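Local atomic coordinates of extracellular ligand-binding receptor (Sphaerobacter thermophilus, PDB entry 4ZPJ), a protein that probably captures a small solute outside the membrane and delivers it to an ABC transporter, as substrate-binding proteins of the leucine-binding family do. Residues R159-A162 with M163-P166; R382-P385 with E386-G389. One frame throughout, in Å; residues are numbered along the deposited sequence. Where two conformers were deposited one is given.

Contact 1. Residues R159-A162 with M163-P166; sequences RDPA and MRSP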
ATOM      1  N   ARG A 159       5.137  13.930  -1.899  1.00 41.65           N
ATOM      2  CA  ARG A 159       5.742  14.736  -0.865  1.00 42.34           C
ATOM      3  C   ARG A 159       6.705  15.817  -1.353  1.00 46.10           C
ATOM      4  O   ARG A 159       6.899  16.830  -0.694  1.00 51.34           O
ATOM      5  CB  ARG A 159       6.424  13.799   0.123  1.00 42.04           C
ATOM      6  CG  ARG A 159       5.421  13.053   0.966  1.00 39.46           C
ATOM      7  CD  ARG A 159       5.963  11.794   1.590  1.00 40.49           C
ATOM      8  NE  ARG A 159       7.152  12.042   2.377  1.00 41.10           N
ATOM      9  CZ  ARG A 159       7.148  12.448   3.637  1.00 42.99           C
ATOM     10  NH1 ARG A 159       8.299  12.644   4.242  1.00 45.97           N
ATOM     11  NH2 ARG A 159       6.004  12.667   4.292  1.00 45.19           N
ATOM     12  N   ASP A 160       7.313  15.602  -2.503  1.00 48.38           N
ATOM     13  CA  ASP A 160       8.204  16.572  -3.105  1.00 49.78           C
ATOM     14  C   ASP A 160       7.366  17.496  -3.964  1.00 48.39           C
ATOM     15  O   ASP A 160       6.806  17.044  -4.947  1.00 51.40           O
ATOM     16  CB  ASP A 160       9.281  15.860  -3.963  1.00 49.68           C
ATOM     17  CG  ASP A 160      10.338  16.828  -4.533  1.00 53.58           C
ATOM     18  OD1 ASP A 160      10.128  18.078  -4.562  1.00 58.02           O
ATOM     19  OD2 ASP A 160      11.387  16.332  -4.997  1.00 58.94           O
ATOM     20  N   PRO A 161       7.320  18.792  -3.618  1.00 47.75           N
ATOM     21  CA  PRO A 161       6.530  19.719  -4.421  1.00 49.54           C
ATOM     22  C   PRO A 161       6.947  19.759  -5.901  1.00 48.69           C
ATOM     23  O   PRO A 161       6.131  20.115  -6.718  1.00 48.91           O
ATOM     24  CB  PRO A 161       6.759  21.098  -3.752  1.00 50.54           C
ATOM     25  CG  PRO A 161       7.337  20.818  -2.403  1.00 51.26           C
ATOM     26  CD  PRO A 161       8.022  19.466  -2.509  1.00 50.54           C
ATOM     27  N   ALA A 162       8.174  19.377  -6.250  1.00 48.10           N
ATOM     28  CA  ALA A 162       8.569  19.398  -7.688  1.00 51.28           C
ATOM     29  C   ALA A 162       8.117  18.183  -8.500  1.00 51.24           C
ATOM     30  O   ALA A 162       8.058  18.282  -9.715  1.00 57.92           O
ATOM     31  CB  ALA A 162      10.070  19.589  -7.852  1.00 50.79           C
HETATM   32  N   MSE A 163       7.816  17.058  -7.838  1.00 50.59           N
HETATM   33  CA  MSE A 163       7.402  15.833  -8.526  0.60 50.21           C
HETATM   34  C   MSE A 163       5.922  15.743  -8.604  1.00 49.60           C
HETATM   35  O   MSE A 163       5.393  15.064  -9.480  1.00 50.55           O
HETATM   36  CB  MSE A 163       7.827  14.586  -7.769  0.60 53.59           C
HETATM   37  CG  MSE A 163       9.315  14.365  -7.897  0.60 60.79           C
HETATM   38 SE   MSE A 163       9.592  13.570  -9.674  0.39 69.89          SE
HETATM   39  CE  MSE A 163       9.495  11.693  -9.066  0.60 68.34           C
ATOM     40  N   ARG A 164       5.230  16.416  -7.680  1.00 44.81           N
ATOM     41  CA  ARG A 164       3.808  16.340  -7.632  1.00 45.37           C
ATOM     42  C   ARG A 164       3.231  17.120  -8.752  1.00 45.05           C
ATOM     43  O   ARG A 164       3.932  17.860  -9.447  1.00 49.27           O
ATOM     44  CB  ARG A 164       3.206  16.787  -6.243  1.00 43.26           C
ATOM     45  CG  ARG A 164       3.172  18.252  -5.978  1.00 43.86           C
ATOM     46  CD  ARG A 164       2.399  18.551  -4.683  1.00 44.58           C
ATOM     47  NE  ARG A 164       2.986  18.024  -3.445  1.00 44.66           N
ATOM     48  CZ  ARG A 164       3.374  18.765  -2.400  1.00 45.61           C
ATOM     49  NH1 ARG A 164       3.285  20.080  -2.418  1.00 44.94           N
ATOM     50  NH2 ARG A 164       3.842  18.177  -1.295  1.00 46.67           N
ATOM     51  N   SER A 165       1.932  16.937  -8.941  1.00 44.74           N
ATOM     52  CA  SER A 165       1.217  17.625 -10.013  1.00 47.57           C
ATOM     53  C   SER A 165      -0.273  17.457  -9.782  1.00 43.28           C
ATOM     54  O   SER A 165      -0.694  16.445  -9.243  1.00 44.12           O
ATOM     55  CB  SER A 165       1.654  16.959 -11.374  1.00 48.16           C
ATOM     56  OG  SER A 165       0.709  17.152 -12.398  1.00 45.94           O
ATOM     57  N   PRO A 166      -1.091  18.411 -10.232  1.00 45.27           N
ATOM     58  CA  PRO A 166      -2.565  18.242 -10.130  1.00 43.39           C
ATOM     59  C   PRO A 166      -3.108  17.064 -10.946  1.00 44.58           C
ATOM     60  O   PRO A 166      -4.197  16.595 -10.676  1.00 45.10           O
ATOM     61  CB  PRO A 166      -3.135  19.527 -10.661  1.00 44.97           C
ATOM     62  CG  PRO A 166      -1.991  20.376 -11.124  1.00 48.01           C
ATOM     63  CD  PRO A 166      -0.682  19.681 -10.833  1.00 46.59           C
TER

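Contact 2. Residues R382-P385 with E386-G389; sequences RFHP and ESQG. With ZN (zinc ion), chain I.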
ATOM      1  N   ARG A 382     -10.177  10.154   1.806  1.00 33.66           N
ATOM      2  CA  ARG A 382     -10.147  11.308   0.966  1.00 33.82           C
ATOM      3  C   ARG A 382      -8.707  11.602   0.571  1.00 34.81           C
ATOM      4  O   ARG A 382      -7.776  10.921   1.009  1.00 30.58           O
ATOM      5  CB  ARG A 382     -10.773  12.478   1.691  1.00 34.38           C
ATOM      6  CG  ARG A 382     -10.079  12.892   2.933  1.00 35.94           C
ATOM      7  CD  ARG A 382     -10.900  13.941   3.652  1.00 40.58           C
ATOM      8  NE  ARG A 382     -10.343  14.156   4.988  1.00 46.10           N
ATOM      9  CZ  ARG A 382      -9.372  15.022   5.278  1.00 49.48           C
ATOM     10  NH1 ARG A 382      -8.836  15.821   4.335  1.00 47.02           N
ATOM     11  NH2 ARG A 382      -8.942  15.083   6.546  1.00 51.64           N
ATOM     12  N   PHE A 383      -8.544  12.627  -0.264  1.00 37.66           N
ATOM     13  CA  PHE A 383      -7.237  13.013  -0.806  1.00 37.43           C
ATOM     14  C   PHE A 383      -6.751  14.231  -0.069  1.00 37.27           C
ATOM     15  O   PHE A 383      -7.504  15.113   0.185  1.00 34.23           O
ATOM     16  CB  PHE A 383      -7.348  13.394  -2.272  1.00 37.01           C
ATOM     17  CG  PHE A 383      -7.452  12.193  -3.222  1.00 37.92           C
ATOM     18  CD1 PHE A 383      -6.417  11.270  -3.310  1.00 36.99           C
ATOM     19  CD2 PHE A 383      -8.552  12.032  -4.071  1.00 36.78           C
ATOM     20  CE1 PHE A 383      -6.491  10.199  -4.202  1.00 38.13           C
ATOM     21  CE2 PHE A 383      -8.613  10.970  -4.984  1.00 36.05           C
ATOM     22  CZ  PHE A 383      -7.627  10.032  -4.999  1.00 35.98           C
ATOM     23  N   HIS A 384      -5.454  14.309   0.209  1.00 36.83           N
ATOM     24  CA  HIS A 384      -4.925  15.567   0.694  1.00 35.46           C
ATOM     25  C   HIS A 384      -5.068  16.642  -0.402  1.00 36.90           C
ATOM     26  O   HIS A 384      -4.739  16.414  -1.592  1.00 36.05           O
ATOM     27  CB  HIS A 384      -3.460  15.375   1.094  1.00 36.39           C
ATOM     28  CG  HIS A 384      -2.975  16.422   2.028  1.00 36.17           C
ATOM     29  ND1 HIS A 384      -2.509  17.642   1.595  1.00 37.16           N
ATOM     30  CD2 HIS A 384      -2.975  16.476   3.383  1.00 38.41           C
ATOM     31  CE1 HIS A 384      -2.223  18.396   2.645  1.00 40.19           C
ATOM     32  NE2 HIS A 384      -2.523  17.721   3.745  1.00 37.62           N
ATOM     33  N   PRO A 385      -5.543  17.827  -0.020  1.00 38.17           N
ATOM     34  CA  PRO A 385      -5.753  18.846  -1.052  1.00 39.56           C
ATOM     35  C   PRO A 385      -4.453  19.357  -1.703  1.00 39.51           C
ATOM     36  O   PRO A 385      -4.505  19.954  -2.747  1.00 38.21           O
ATOM     37  CB  PRO A 385      -6.472  20.000  -0.308  1.00 39.45           C
ATOM     38  CG  PRO A 385      -6.319  19.698   1.128  1.00 39.88           C
ATOM     39  CD  PRO A 385      -5.820  18.310   1.346  1.00 37.10           C
ATOM     40  N   GLU A 386      -3.316  19.164  -1.064  1.00 39.91           N
ATOM     41  CA  GLU A 386      -2.044  19.632  -1.613  1.00 39.43           C
ATOM     42  C   GLU A 386      -1.182  18.516  -2.172  1.00 38.05           C
ATOM     43  O   GLU A 386      -0.688  18.674  -3.255  1.00 39.15           O
ATOM     44  CB  GLU A 386      -1.290  20.380  -0.569  1.00 40.65           C
ATOM     45  CG  GLU A 386      -2.012  21.684  -0.210  1.00 43.60           C
ATOM     46  CD  GLU A 386      -1.601  22.215   1.139  1.00 42.37           C
ATOM     47  OE1 GLU A 386      -0.926  21.474   1.864  1.00 44.26           O
ATOM     48  OE2 GLU A 386      -1.897  23.382   1.472  1.00 49.55           O
ATOM     49  N   SER A 387      -1.033  17.387  -1.487  1.00 36.23           N
ATOM     50  CA  SER A 387      -0.207  16.277  -2.028  1.00 36.14           C
ATOM     51  C   SER A 387      -0.951  15.383  -3.007  1.00 35.18           C
ATOM     52  O   SER A 387      -0.352  14.710  -3.867  1.00 34.61           O
ATOM     53  CB  SER A 387       0.335  15.421  -0.910  1.00 35.93           C
ATOM     54  OG  SER A 387      -0.670  14.649  -0.223  1.00 36.89           O
ATOM     55  N   GLN A 388      -2.265  15.374  -2.867  1.00 34.75           N
ATOM     56  CA  GLN A 388      -3.155  14.449  -3.583  1.00 34.83           C
ATOM     57  C   GLN A 388      -2.818  13.004  -3.311  1.00 34.91           C
ATOM     58  O   GLN A 388      -3.124  12.125  -4.102  1.00 35.83           O
ATOM     59  CB  GLN A 388      -3.222  14.765  -5.063  1.00 35.87           C
ATOM     60  CG  GLN A 388      -3.771  16.157  -5.261  1.00 36.22           C
ATOM     61  CD  GLN A 388      -4.160  16.508  -6.659  1.00 37.97           C
ATOM     62  OE1 GLN A 388      -4.860  17.484  -6.880  1.00 39.26           O
ATOM     63  NE2 GLN A 388      -3.669  15.754  -7.618  1.00 40.84           N
ATOM     64  N   GLY A 389      -2.218  12.763  -2.151  1.00 35.98           N
ATOM     65  CA  GLY A 389      -1.997  11.417  -1.644  1.00 34.25           C
ATOM     66  C   GLY A 389      -3.155  11.185  -0.684  1.00 33.97           C
ATOM     67  O   GLY A 389      -4.065  12.034  -0.568  1.00 35.06           O
TER
HETATM   68 ZN    ZN I 508      -0.722  23.433   3.261  1.00 49.56          ZN

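Contact 1. Residues R159-A162 with M163-P166
The first torsion of R164 (chi1 76°) sets CG between its own backbone N and carbonyl carbon, and the bend at chi3 (64°) folds the guanidinium back across P161. One face of that group lies over P161, with P161 CA 3.7 Å from the R164 guanidinium plane and off towards the rim. R164 NH1 lies 3.9 Å from P161 CB in the proline ring. The aliphatic part of the side chain packs on backbone oxygen, R164 CG lying 3.6 Å from P161 O. R164 NH2 comes to 3.4 Å from R159 O, but the angle is too poor for a hydrogen bond. The strongest polar partner of the side chain is T158, whose backbone O accepts a hydrogen bond from R164 NE.

The turn beneath this arm is held by one carbonyl. D160 O accepts from M163 N at 3.1 Å and from R164 N at 3.2 Å. The R164 donor lies close to the line of the carbonyl bond, while the M163 donor comes from above the carbonyl plane. The three- and four-residue spacings wrap the backbone into a single helix-like turn, with P161 and A162 in type I turn geometry. D160 also uses its side chain. D160 OD1 accepts from the backbone N of A162 at 2.9 Å, from above the carboxylate plane, which makes an Asx turn. D160 therefore grips the turn at both its carbonyl and its carboxylate.

This is a surface turn. It begins where helix 156-159 ends and leads into strand 168-170, an outermost strand of the six-stranded sheet. R159 NH2 bonds to D420 O and R159 NH1 to F423 O, near the C-terminus. R137 of helix 130-142 donates to M163 O and R164 O, and S165 packs on R137 and V141, tying the turn to that helix.

Contact 2. Residues R382-P385 with E386-G389
H384 turns its side chain over the loop formed by E386, S387 and Q388. H384 CB lies 3.2 Å from S387 OG, and CG stays near the same oxygen. CG is anti to the backbone N (chi1 -159°), and the ring rotation at chi2 (-84°) turns ND1 to the loop backbone. H384 ND1 accepts from E386 N at 3.2 Å, a donor tilted from the ring plane, and weakly from S387 N. ND1 acting as acceptor is consistent with a neutral ring protonated at NE2. H384 CE1 meets E386 OE1 at 3.4 Å, the ring and carboxylate planes being 49° apart. P385 CD covers part of one ring face.

The E386 carboxylate binds a zinc ion through both oxygens, OE1 at 2.4 Å and OE2 at 2.1 Å. S387 OG takes the backbone N of G389 at 3.1 Å, making an ST turn, and also bonds to D420. Two backbone bonds close the loop: H384 N to G389 O at 2.8 Å and Q388 N to H384 O at 3.0 Å. Q388 has left-handed helical backbone angles, which help reverse the chain. This is a beta-hairpin, linking antiparallel strands 379-383 and 390-401.

Overall arrangement
Both contacts are local turns on the same side of the chain's centre, with centres about 11 Å apart. Contact 1 is a surface turn that leaves a helix and enters an edge strand. Contact 2 is partly buried and joins two strands of the antiparallel sheet. The first relies on two bonds to one backbone carbonyl and one to a carboxylate, with an arginine folded across the turn; the second adds an imidazole acceptor and a zinc ion on the carboxylate of exposed E386. The two meet directly: Q388 NE2 probably bonds to P166 O at 3.2 Å, and R164 CD packs on E386 O. D420 serves both, through R159 in one and S387 in the other.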